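Local coordinates for protein A49R (Vaccinia virus, PDB 4D5T), which inhibits host NF-kappa-B activation by binding BTRC, which diminishes ubiquitination of the inhibitor NFKBIA and keeps p65 in the cytoplasm, at residues K106-M109 against D113-T116; L74-I79 against T116-V121; T11-I16 against Q141-I146; L3-D8 against L54-T59; M88-Y91 against N97-D100. One frame throughout, in Å; residues are numbered along the deposited sequence. Where two conformers were deposited one is given.

Contact 1: residues K106-M109 against D113-T116; sequences KYIM and DFKT
The carbonyl oxygen of Met109, at the end of helix 95-109, is where Lys115 comes across from helix 112-126: water 1 donates to Met109 O (3.1 Å) and accepts from Lys115 NZ (3.0 Å). The lysine gets there by running its methylenes past the same carbonyl, with CD 3.4 Å from Met109 O. Its CG stands opposite the backbone N (chi1 178°) and the chain is extended from there on, which carries NZ beyond the carbonyl to the water. Met109, bent at chi2 and chi3, crosses the lysine at about a right angle and lays SD 3.8 Å from Lys115 CA, while its methyl CE stops 3.6 Å from Phe114 O. On the inner side Ile108 CG2 packs on Phe114 CB at 3.8 Å, and Ile108 O lies at the edge of the phenylalanine ring, near its plane. The ring itself continues toward Ile71 and Ile79, and Met109 reaches on to Ala119 and Leu122 of the second helix. This is the tight corner between two consecutive helices of a Bcl-2-like bundle, with Asn111 OD1 taking the N-H of Phe114 within the turn. No direct hydrogen bond joins the two segments, so apolar contact and one water do the joining; the lysine's positive charge probably also favours the carbonyl end of helix 95-109.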
# COMPACT_ATOMS: atom_id res chain seq x y z
N LYS A 106 2.30 -1.42 6.49
CA LYS A 106 1.88 -0.22 7.20
C LYS A 106 1.23 -0.59 8.53
O LYS A 106 1.58 -0.00 9.57
CB LYS A 106 0.93 0.64 6.33
CG LYS A 106 0.45 1.87 7.07
CD LYS A 106 -0.26 2.87 6.18
CE LYS A 106 -0.77 3.99 7.10
NZ LYS A 106 -1.18 5.19 6.40
N TYR A 107 0.40 -1.62 8.56
CA TYR A 107 -0.16 -2.04 9.87
C TYR A 107 0.94 -2.44 10.84
O TYR A 107 0.88 -2.18 12.07
CB TYR A 107 -1.14 -3.19 9.74
CG TYR A 107 -2.37 -2.98 8.94
CD1 TYR A 107 -3.14 -1.80 9.03
CD2 TYR A 107 -2.86 -4.02 8.15
CE1 TYR A 107 -4.29 -1.63 8.27
CE2 TYR A 107 -4.01 -3.84 7.38
CZ TYR A 107 -4.73 -2.66 7.48
OH TYR A 107 -5.89 -2.57 6.78
N ILE A 108 1.92 -3.18 10.34
CA ILE A 108 3.00 -3.72 11.17
C ILE A 108 3.87 -2.57 11.69
O ILE A 108 4.20 -2.54 12.89
CB ILE A 108 3.87 -4.74 10.43
CG1 ILE A 108 3.05 -5.99 10.11
CG2 ILE A 108 5.10 -5.10 11.27
CD1 ILE A 108 3.85 -6.95 9.28
N MET A 109 4.13 -1.58 10.83
CA MET A 109 4.87 -0.37 11.25
C MET A 109 4.06 0.57 12.16
O MET A 109 4.64 1.43 12.84
CB MET A 109 5.38 0.42 10.05
CG MET A 109 6.44 -0.29 9.20
SD MET A 109 7.95 -0.78 10.02
CE MET A 109 7.57 -2.37 10.63
N ASP A 113 7.08 -1.30 18.66
CA ASP A 113 8.11 -2.35 18.83
C ASP A 113 8.56 -2.90 17.46
O ASP A 113 9.77 -2.98 17.20
CB ASP A 113 7.60 -3.52 19.70
CG ASP A 113 7.43 -3.14 21.17
OD1 ASP A 113 7.90 -2.07 21.62
OD2 ASP A 113 6.84 -3.93 21.91
N PHE A 114 7.59 -3.23 16.58
CA PHE A 114 7.94 -3.82 15.29
C PHE A 114 8.54 -2.79 14.33
O PHE A 114 9.43 -3.10 13.59
CB PHE A 114 6.73 -4.54 14.65
CG PHE A 114 6.20 -5.69 15.46
CD1 PHE A 114 7.05 -6.56 16.13
CD2 PHE A 114 4.83 -5.93 15.53
CE1 PHE A 114 6.55 -7.60 16.91
CE2 PHE A 114 4.31 -7.00 16.27
CZ PHE A 114 5.18 -7.83 16.97
N LYS A 115 8.17 -1.53 14.48
CA LYS A 115 8.78 -0.49 13.67
C LYS A 115 10.21 -0.33 14.03
O LYS A 115 11.09 -0.19 13.18
CB LYS A 115 8.04 0.85 13.86
CG LYS A 115 8.67 1.99 13.06
CD LYS A 115 7.66 3.09 12.87
CE LYS A 115 8.30 4.35 12.31
NZ LYS A 115 7.21 5.25 11.80
N THR A 116 10.50 -0.29 15.35
CA THR A 116 11.88 -0.21 15.78
C THR A 116 12.74 -1.36 15.27
O THR A 116 13.87 -1.16 14.78
CB THR A 116 11.98 -0.21 17.32
OG1 THR A 116 11.27 0.90 17.81
CG2 THR A 116 13.42 -0.09 17.74
O HOH W 1 4.33 4.36 11.79

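Contact 2: residues L74-I79 against T116-V121; sequences LDDNEI and TTYAEV
A phenol-to-carboxylate bond links two segments whose nearest CA atoms, those of Asp76 and Thr117, are 9.5 Å apart: Tyr118 OH donates to Asp76 OD1 at 2.7 Å. The length of the tyrosine spans the gap. Its CG lies opposite the carbonyl carbon (chi1 -61°), and the ring extends toward the start of helix 76-87. Asp76 OD1 sits at the ring edge, near its plane, and accepts through its anti lone pair, the one turned away from OD2; carboxylate and ring planes are 45° apart. Beside this bond the ring carries an apolar neighbour, for Ile79 CG2 lies 3.8 Å from Tyr118 CE2. One face of the ring is covered from its own helix by Thr117 CG2, 3.5 Å above the plane and over its centre. The contact thus ties the first turn of helix 76-87 to helix 112-126 in the all-helical Bcl-2 fold, at a partly buried margin where Ile80 and Ile83 also touch the tyrosine. That first turn is itself secured by a capping box: Asp75 OD1 accepts from Glu78 N at 2.9 Å, met nearly end-on to its C-O bond, and Glu78 OE1 returns a bond to Asp75 N, also 2.9 Å, using its anti lone pair. Phe114, one turn before Tyr118, touches Asp76 as well.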
# COMPACT_ATOMS: atom_id res chain seq x y z
N LEU A 74 0.72 -10.97 18.02
CA LEU A 74 1.72 -11.79 17.34
C LEU A 74 3.08 -11.72 18.00
O LEU A 74 3.45 -10.70 18.56
CB LEU A 74 1.88 -11.36 15.90
CG LEU A 74 0.61 -11.41 15.04
CD1 LEU A 74 0.95 -10.99 13.61
CD2 LEU A 74 -0.05 -12.78 15.06
N ASP A 75 3.83 -12.81 17.92
CA ASP A 75 5.23 -12.79 18.39
C ASP A 75 6.19 -12.51 17.23
O ASP A 75 5.79 -12.35 16.07
CB ASP A 75 5.61 -14.08 19.14
CG ASP A 75 5.52 -15.33 18.27
OD1 ASP A 75 5.73 -15.28 17.04
OD2 ASP A 75 5.24 -16.39 18.84
N ASP A 76 7.48 -12.38 17.55
CA ASP A 76 8.43 -11.96 16.55
C ASP A 76 8.55 -12.95 15.41
O ASP A 76 8.75 -12.53 14.26
CB ASP A 76 9.81 -11.68 17.15
CG ASP A 76 9.95 -10.23 17.55
OD1 ASP A 76 10.08 -9.33 16.64
OD2 ASP A 76 9.87 -10.00 18.78
N ASN A 77 8.42 -14.22 15.73
CA ASN A 77 8.47 -15.26 14.71
C ASN A 77 7.36 -15.17 13.67
O ASN A 77 7.56 -15.31 12.43
CB ASN A 77 8.40 -16.59 15.37
CG ASN A 77 9.28 -17.59 14.66
OD1 ASN A 77 10.51 -17.62 14.87
ND2 ASN A 77 8.68 -18.40 13.79
N GLU A 78 6.15 -14.94 14.17
CA GLU A 78 4.98 -14.72 13.33
C GLU A 78 5.12 -13.46 12.49
O GLU A 78 4.67 -13.44 11.33
CB GLU A 78 3.73 -14.63 14.21
CG GLU A 78 3.35 -15.96 14.78
CD GLU A 78 2.28 -15.89 15.87
OE1 GLU A 78 2.33 -14.99 16.74
OE2 GLU A 78 1.43 -16.79 15.87
N ILE A 79 5.70 -12.40 13.05
CA ILE A 79 5.89 -11.17 12.27
C ILE A 79 6.90 -11.38 11.15
O ILE A 79 6.75 -10.89 10.04
CB ILE A 79 6.37 -9.99 13.15
CG1 ILE A 79 5.21 -9.45 13.95
CG2 ILE A 79 6.87 -8.82 12.30
CD1 ILE A 79 4.09 -8.84 13.12
N THR A 116 10.50 -0.29 15.35
CA THR A 116 11.88 -0.21 15.78
C THR A 116 12.74 -1.36 15.27
O THR A 116 13.87 -1.16 14.78
CB THR A 116 11.98 -0.21 17.32
OG1 THR A 116 11.27 0.90 17.81
CG2 THR A 116 13.42 -0.09 17.74
N THR A 117 12.20 -2.57 15.33
CA THR A 117 12.98 -3.75 14.89
C THR A 117 13.14 -3.86 13.33
O THR A 117 14.21 -4.23 12.86
CB THR A 117 12.31 -5.04 15.41
OG1 THR A 117 12.16 -4.96 16.83
CG2 THR A 117 13.13 -6.29 15.02
N TYR A 118 12.09 -3.55 12.57
CA TYR A 118 12.06 -3.95 11.17
C TYR A 118 12.01 -2.79 10.17
O TYR A 118 12.18 -3.04 8.99
CB TYR A 118 10.88 -4.89 10.90
CG TYR A 118 10.91 -6.18 11.70
CD1 TYR A 118 11.75 -7.23 11.36
CD2 TYR A 118 10.08 -6.35 12.81
CE1 TYR A 118 11.77 -8.41 12.13
CE2 TYR A 118 10.13 -7.49 13.61
CZ TYR A 118 10.96 -8.53 13.27
OH TYR A 118 10.88 -9.70 14.09
N ALA A 119 11.95 -1.52 10.63
CA ALA A 119 11.80 -0.42 9.63
C ALA A 119 13.00 -0.26 8.71
O ALA A 119 12.82 -0.06 7.51
CB ALA A 119 11.51 0.92 10.32
N GLU A 120 14.20 -0.41 9.21
CA GLU A 120 15.40 -0.24 8.37
C GLU A 120 15.47 -1.30 7.27
O GLU A 120 15.76 -0.98 6.11
CB GLU A 120 16.71 -0.33 9.20
N VAL A 121 15.24 -2.57 7.62
CA VAL A 121 15.31 -3.59 6.60
C VAL A 121 14.21 -3.43 5.53
O VAL A 121 14.51 -3.58 4.35
CB VAL A 121 15.41 -5.04 7.16
CG1 VAL A 121 14.17 -5.44 7.93
CG2 VAL A 121 15.63 -6.01 6.03

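Contact 3: residues T11-I16 against Q141-I146; sequences TELASI and QLSNDI
Leu13 of helix 9-23 meets Ser143 and Ile146 of helix 132-150, one turn apart on the facing side of that helix. Ser143 keeps its hydroxyl opposite the backbone N (chi1 176°), which directs OG across the interface to 3.2 Å from Leu13 O. The hydrogen bond there is weak and not settled, because the single serine proton has a second acceptor within reach. Ser17 OG lies among the carbonyls of Leu13 and Ala14 and has a weak link to Ser143 OG; with so few protons, these bonds are alternatives and cannot all form at once. The serine is short enough to let the backbones come close: the CA atoms of Leu13 and Ser143 are 6.0 Å apart, and OG also touches Leu13 CB at 3.6 Å.

Leucine and isoleucine fill the next level. Leu13 turns CG to the side of its backbone N (chi1 -86°) and holds CD1 anti to CA, which sends CD1 to Ile146 CG2, 3.8 Å away, the two side chains crossing at about a right angle. In Ile146 it is CG2 that stands opposite the backbone N; this puts the methyl branch on Leu13 CD1, while Val57 of helix 49-61 is another neighbour of the isoleucine. Leu13 likewise touches Ile60 of that helix, and it also touches Arg147. The two segments run antiparallel at 171°, with axes 9.4 Å apart, bringing the first and last helices of the chain side by side as neighbours in the compact helical bundle of the Bcl-2 family.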
# COMPACT_ATOMS: atom_id res chain seq x y z
N THR A 11 -16.55 7.01 -7.09
CA THR A 11 -15.95 8.10 -7.85
C THR A 11 -14.50 8.30 -7.52
O THR A 11 -13.70 8.49 -8.43
CB THR A 11 -16.71 9.38 -7.54
OG1 THR A 11 -18.05 9.20 -7.97
CG2 THR A 11 -16.13 10.58 -8.30
N GLU A 12 -14.14 8.24 -6.24
CA GLU A 12 -12.76 8.49 -5.83
C GLU A 12 -11.83 7.43 -6.41
O GLU A 12 -10.79 7.74 -6.95
CB GLU A 12 -12.59 8.50 -4.34
CG GLU A 12 -11.20 9.01 -3.94
CD GLU A 12 -10.93 10.47 -4.35
OE1 GLU A 12 -11.88 11.23 -4.45
OE2 GLU A 12 -9.76 10.86 -4.53
N LEU A 13 -12.23 6.16 -6.33
CA LEU A 13 -11.37 5.09 -6.83
C LEU A 13 -11.22 5.07 -8.30
O LEU A 13 -10.10 4.95 -8.82
CB LEU A 13 -11.86 3.76 -6.40
CG LEU A 13 -11.39 3.33 -5.06
CD1 LEU A 13 -12.08 1.98 -4.79
CD2 LEU A 13 -9.89 3.14 -4.96
N ALA A 14 -12.29 5.30 -9.01
CA ALA A 14 -12.25 5.47 -10.44
C ALA A 14 -11.32 6.60 -10.83
O ALA A 14 -10.50 6.45 -11.74
CB ALA A 14 -13.64 5.67 -11.02
N SER A 15 -11.48 7.76 -10.20
CA SER A 15 -10.73 8.92 -10.59
C SER A 15 -9.23 8.77 -10.25
O SER A 15 -8.38 9.18 -11.04
CB SER A 15 -11.28 10.19 -9.93
OG SER A 15 -12.62 10.40 -10.29
N ILE A 16 -8.91 8.29 -9.06
CA ILE A 16 -7.49 8.20 -8.67
C ILE A 16 -6.76 7.10 -9.49
O ILE A 16 -5.60 7.27 -9.88
CB ILE A 16 -7.28 8.05 -7.18
CG1 ILE A 16 -5.83 8.44 -6.81
CG2 ILE A 16 -7.61 6.68 -6.69
CD1 ILE A 16 -5.52 9.92 -7.00
N GLN A 141 -8.29 -2.47 -13.26
CA GLN A 141 -9.04 -3.65 -12.82
C GLN A 141 -9.10 -3.76 -11.31
O GLN A 141 -10.13 -4.17 -10.78
CB GLN A 141 -8.44 -4.93 -13.38
CG GLN A 141 -9.22 -6.19 -13.07
CD GLN A 141 -10.63 -6.17 -13.64
OE1 GLN A 141 -10.79 -6.16 -14.84
NE2 GLN A 141 -11.65 -6.17 -12.78
N LEU A 142 -7.97 -3.51 -10.66
CA LEU A 142 -7.91 -3.61 -9.20
C LEU A 142 -8.86 -2.61 -8.54
O LEU A 142 -9.57 -2.94 -7.58
CB LEU A 142 -6.53 -3.37 -8.67
CG LEU A 142 -6.44 -3.39 -7.15
CD1 LEU A 142 -6.89 -4.72 -6.57
CD2 LEU A 142 -5.03 -3.14 -6.73
N SER A 143 -8.90 -1.41 -9.09
CA SER A 143 -9.90 -0.41 -8.64
C SER A 143 -11.35 -0.99 -8.71
O SER A 143 -12.13 -0.84 -7.78
CB SER A 143 -9.77 0.86 -9.50
OG SER A 143 -10.78 1.81 -9.18
N ASN A 144 -11.72 -1.60 -9.84
CA ASN A 144 -13.03 -2.25 -9.91
C ASN A 144 -13.23 -3.37 -8.89
O ASN A 144 -14.29 -3.46 -8.32
CB ASN A 144 -13.34 -2.73 -11.31
CG ASN A 144 -13.49 -1.58 -12.29
OD1 ASN A 144 -13.92 -0.49 -11.95
ND2 ASN A 144 -13.17 -1.84 -13.55
N ASP A 145 -12.23 -4.17 -8.65
CA ASP A 145 -12.32 -5.34 -7.76
C ASP A 145 -12.47 -4.85 -6.31
O ASP A 145 -13.27 -5.40 -5.53
CB ASP A 145 -11.07 -6.19 -7.83
CG ASP A 145 -10.93 -6.94 -9.14
OD1 ASP A 145 -11.89 -7.00 -9.89
OD2 ASP A 145 -9.82 -7.42 -9.40
N ILE A 146 -11.76 -3.77 -5.96
CA ILE A 146 -11.89 -3.17 -4.65
C ILE A 146 -13.28 -2.51 -4.43
O ILE A 146 -13.91 -2.65 -3.36
CB ILE A 146 -10.77 -2.15 -4.40
CG1 ILE A 146 -9.48 -2.93 -4.20
CG2 ILE A 146 -11.09 -1.28 -3.21
CD1 ILE A 146 -8.25 -2.11 -4.13

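Contact 4: residues L3-D8 against L54-T59; sequences LGYVSD and LDTVYT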
# COMPACT_ATOMS: atom_id res chain seq x y z
N LEU A 3 -10.85 15.16 5.39
CA LEU A 3 -10.41 16.16 4.43
C LEU A 3 -9.95 15.61 3.07
O LEU A 3 -9.01 14.83 3.01
CB LEU A 3 -9.28 16.99 5.03
CG LEU A 3 -8.75 18.15 4.20
CD1 LEU A 3 -9.85 19.02 3.64
CD2 LEU A 3 -7.85 18.96 5.12
N GLY A 4 -10.63 16.07 2.00
CA GLY A 4 -10.18 15.92 0.62
C GLY A 4 -10.91 14.91 -0.29
O GLY A 4 -10.37 14.66 -1.39
N TYR A 5 -12.08 14.37 0.10
CA TYR A 5 -12.99 13.67 -0.88
C TYR A 5 -14.26 14.45 -1.34
O TYR A 5 -15.26 14.68 -0.57
CB TYR A 5 -13.38 12.20 -0.49
CG TYR A 5 -12.23 11.29 -0.01
CD1 TYR A 5 -11.31 10.78 -0.90
CD2 TYR A 5 -12.06 10.96 1.33
CE1 TYR A 5 -10.25 9.99 -0.49
CE2 TYR A 5 -11.00 10.15 1.76
CZ TYR A 5 -10.10 9.67 0.84
OH TYR A 5 -9.04 8.86 1.24
N VAL A 6 -14.28 14.82 -2.63
CA VAL A 6 -15.38 15.60 -3.17
C VAL A 6 -16.70 14.81 -3.15
O VAL A 6 -17.76 15.36 -2.85
CB VAL A 6 -15.06 16.06 -4.60
CG1 VAL A 6 -16.28 16.68 -5.26
CG2 VAL A 6 -13.91 17.04 -4.59
N SER A 7 -16.63 13.53 -3.49
CA SER A 7 -17.84 12.71 -3.68
C SER A 7 -17.68 11.36 -2.97
O SER A 7 -16.91 11.25 -1.97
CB SER A 7 -18.07 12.53 -5.19
OG SER A 7 -19.27 11.89 -5.46
N ASP A 8 -18.34 10.32 -3.47
CA ASP A 8 -18.24 9.01 -2.82
C ASP A 8 -16.94 8.25 -3.16
O ASP A 8 -16.15 8.70 -3.99
CB ASP A 8 -19.51 8.18 -3.14
CG ASP A 8 -19.60 7.76 -4.61
OD1 ASP A 8 -18.67 7.94 -5.41
OD2 ASP A 8 -20.63 7.14 -4.95
N LEU A 54 -3.24 4.26 -2.63
CA LEU A 54 -3.04 3.40 -1.45
C LEU A 54 -3.78 3.94 -0.24
O LEU A 54 -4.36 3.18 0.57
CB LEU A 54 -1.54 3.28 -1.16
CG LEU A 54 -0.73 2.50 -2.17
CD1 LEU A 54 0.76 2.60 -1.89
CD2 LEU A 54 -1.11 1.02 -2.13
N ASP A 55 -3.71 5.26 -0.03
CA ASP A 55 -4.34 5.89 1.12
C ASP A 55 -5.85 5.76 1.06
O ASP A 55 -6.49 5.44 2.04
CB ASP A 55 -3.92 7.38 1.16
CG ASP A 55 -4.50 8.13 2.34
OD1 ASP A 55 -4.01 7.92 3.44
OD2 ASP A 55 -5.45 8.89 2.16
N THR A 56 -6.41 5.96 -0.13
CA THR A 56 -7.85 5.71 -0.37
C THR A 56 -8.24 4.27 -0.07
O THR A 56 -9.20 4.02 0.64
CB THR A 56 -8.25 6.17 -1.75
OG1 THR A 56 -8.05 7.58 -1.81
CG2 THR A 56 -9.71 5.87 -2.04
N VAL A 57 -7.44 3.29 -0.54
CA VAL A 57 -7.77 1.92 -0.30
C VAL A 57 -7.67 1.60 1.17
O VAL A 57 -8.56 0.92 1.77
CB VAL A 57 -6.81 0.97 -1.12
CG1 VAL A 57 -6.99 -0.51 -0.75
CG2 VAL A 57 -7.06 1.14 -2.59
N TYR A 58 -6.60 2.07 1.81
CA TYR A 58 -6.43 1.86 3.26
C TYR A 58 -7.68 2.37 4.03
O TYR A 58 -8.19 1.72 4.94
CB TYR A 58 -5.17 2.60 3.71
CG TYR A 58 -4.76 2.39 5.11
CD1 TYR A 58 -5.28 3.18 6.12
CD2 TYR A 58 -3.82 1.42 5.45
CE1 TYR A 58 -4.86 3.02 7.43
CE2 TYR A 58 -3.41 1.24 6.76
CZ TYR A 58 -3.95 2.02 7.73
OH TYR A 58 -3.54 1.87 9.01
N THR A 59 -8.15 3.54 3.64
CA THR A 59 -9.30 4.20 4.29
C THR A 59 -10.58 3.40 4.03
O THR A 59 -11.38 3.23 4.94
CB THR A 59 -9.47 5.62 3.75
OG1 THR A 59 -8.34 6.38 4.14
CG2 THR A 59 -10.71 6.28 4.35
O HOH W 2 -6.60 9.41 -0.26
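Along 54-59, Asp55 is the first to approach Tyr5, and it does so through water 2, which donates to Asp55 OD2 at 2.7 Å and lies 2.9 Å from Tyr5 OH. The carboxylate and ring planes are nearly parallel, 17° apart, although OD2 and the phenol oxygen remain 3.7 Å from each other. Thr56 comes next and shares the same water, its OG1 lying 2.8 Å from it. This hydroxyl sits at the edge of the tyrosine ring, near its plane and 3.5 Å from Tyr5 CE1; its bond to Ser52 O ties it back to its own helix. In the Bcl-2-like bundle this is where the segment leading into helix 9-23 reaches helix 49-61 through its tyrosine, and Glu12 of helix 9-23 packs against both Tyr5 and Thr56. One turn on, Thr59 OG1 lies 3.9 Å from Tyr5 OH, and Thr59 CB 4.1 Å. With OG1 opposite the carbonyl carbon (chi1 -65°), Thr59 turns its hydroxyl back to Asp55 O, a 3.0 Å bond made from the opposite face of that carbonyl to the one used by Thr59 N.

Contact 5: residues M88-Y91 against N97-D100; sequences MSFY and NIVD
Ser89, in one of its two conformers, holds OG opposite its carbonyl carbon (chi1 -58°) and Ile98 does the same with CG1 (chi1 -74°), and these two settings bring the serine hydroxyl beside Asn97 CB and the ethyl branch of the isoleucine against Ser89 O. In that conformer Ser89 OG rests 3.4 Å from Asn97 CB. Ile98 CG1 comes to 3.2 Å from Ser89 O, a close approach of a methylene to a carbonyl oxygen, and CD1 follows at 3.5 Å from the same atom. The methyl branch, CG2, is placed opposite the backbone N and heads for Phe90, lying 4.0 Å from CE1 at an oblique angle to the ring. Phe90 also meets Phe87 edge-to-face and touches Ile129, while Ile98 reaches Ile131 and Val134, so the inner half of the contact merges with the apolar interior.

Here the chain leaves helix 76-87 and doubles back into helix 95-109, a helix-loop-helix connection within the Bcl-2 fold; the backbone at Ser89 and that at Ile98 come within 5.2 Å, measured between CA atoms. The outer half of the contact is wetter. With the serine in the same conformer, water 3 lies 2.9 Å from Ser89 OG and 2.8 Å from Asn97 O, with Asp100 OD2 also close by; more acceptors surround it than it has protons, so its bonds cannot all be made at once. Asp100 OD2 has a charged partner too, a salt bridge to Lys86 NZ near the end of helix 76-87, and Ser89 OG makes a weak bond to Lys86 O.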
# COMPACT_ATOMS: atom_id res chain seq x y z
N MET A 88 7.43 -11.12 -0.85
CA MET A 88 7.61 -11.76 -2.12
C MET A 88 6.63 -11.24 -3.21
O MET A 88 6.95 -11.37 -4.36
CB MET A 88 7.53 -13.29 -2.01
CG MET A 88 8.56 -13.94 -1.09
SD MET A 88 10.26 -13.32 -1.21
CE MET A 88 11.05 -13.81 0.31
N SER A 89 5.48 -10.65 -2.82
CA SER A 89 4.51 -10.11 -3.80
C SER A 89 5.18 -9.06 -4.66
O SER A 89 4.84 -8.90 -5.82
CB SER A 89 3.23 -9.52 -3.14
OG SER A 89 2.53 -10.47 -2.33
N PHE A 90 6.15 -8.36 -4.11
CA PHE A 90 6.83 -7.28 -4.87
C PHE A 90 7.59 -7.82 -6.05
O PHE A 90 7.91 -7.07 -7.02
CB PHE A 90 7.79 -6.48 -4.01
CG PHE A 90 7.15 -5.69 -2.95
CD1 PHE A 90 6.15 -4.79 -3.24
CD2 PHE A 90 7.51 -5.88 -1.64
CE1 PHE A 90 5.55 -4.07 -2.25
CE2 PHE A 90 6.92 -5.16 -0.64
CZ PHE A 90 5.93 -4.23 -0.94
N TYR A 91 7.93 -9.12 -6.02
CA TYR A 91 8.70 -9.72 -7.09
C TYR A 91 7.81 -10.46 -8.09
O TYR A 91 8.31 -11.02 -9.05
CB TYR A 91 9.67 -10.70 -6.51
CG TYR A 91 10.60 -10.13 -5.38
CD1 TYR A 91 11.16 -8.87 -5.44
CD2 TYR A 91 10.94 -10.95 -4.28
CE1 TYR A 91 12.06 -8.44 -4.48
CE2 TYR A 91 11.82 -10.52 -3.27
CZ TYR A 91 12.41 -9.27 -3.42
OH TYR A 91 13.35 -8.87 -2.45
N ASN A 97 -2.02 -8.32 -4.66
CA ASN A 97 -1.09 -8.84 -3.60
C ASN A 97 -0.07 -7.85 -3.17
O ASN A 97 0.34 -7.82 -1.99
CB ASN A 97 -0.46 -10.19 -4.00
CG ASN A 97 -1.50 -11.31 -4.05
OD1 ASN A 97 -2.56 -11.18 -3.51
ND2 ASN A 97 -1.16 -12.41 -4.66
N ILE A 98 0.42 -7.06 -4.13
CA ILE A 98 1.32 -5.98 -3.84
C ILE A 98 0.70 -4.89 -2.95
O ILE A 98 1.31 -4.45 -1.96
CB ILE A 98 1.88 -5.37 -5.16
CG1 ILE A 98 2.90 -6.35 -5.74
CG2 ILE A 98 2.52 -3.99 -4.90
CD1 ILE A 98 3.26 -6.06 -7.16
N VAL A 99 -0.54 -4.53 -3.26
CA VAL A 99 -1.26 -3.54 -2.49
C VAL A 99 -1.53 -4.08 -1.08
O VAL A 99 -1.29 -3.40 -0.05
CB VAL A 99 -2.53 -3.09 -3.21
CG1 VAL A 99 -3.42 -2.24 -2.27
CG2 VAL A 99 -2.16 -2.28 -4.39
N ASP A 100 -1.93 -5.34 -1.01
CA ASP A 100 -2.08 -6.01 0.31
C ASP A 100 -0.78 -6.02 1.11
O ASP A 100 -0.79 -5.77 2.33
CB ASP A 100 -2.60 -7.46 0.06
CG ASP A 100 -2.75 -8.28 1.35
OD1 ASP A 100 -3.59 -7.94 2.18
OD2 ASP A 100 -2.00 -9.22 1.54
O HOH W 3 0.51 -10.03 -0.30

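Contacts 1 and 3 are the more buried, on opposite sides of the chain's centre; contacts 2, 4 and 5 are partly buried. Contacts 1 and 2 share Thr116 and helix 112-126, and they touch where the Phe114 ring packs on Ile79. Helix 95-109 serves contact 5 near its start and contact 1 at its end. Contacts 3 and 4 alternate along the chain and meet through Glu12 against Tyr5 and Ile146 against Val57, while Val99 of contact 5 touches Leu142 of contact 3 and Leu54 of contact 4. Waters mediate contacts 1, 4 and 5, contact 2 has a direct tyrosine-carboxylate hydrogen bond, and contact 3 combines apolar packing with a weak serine-to-carbonyl bond.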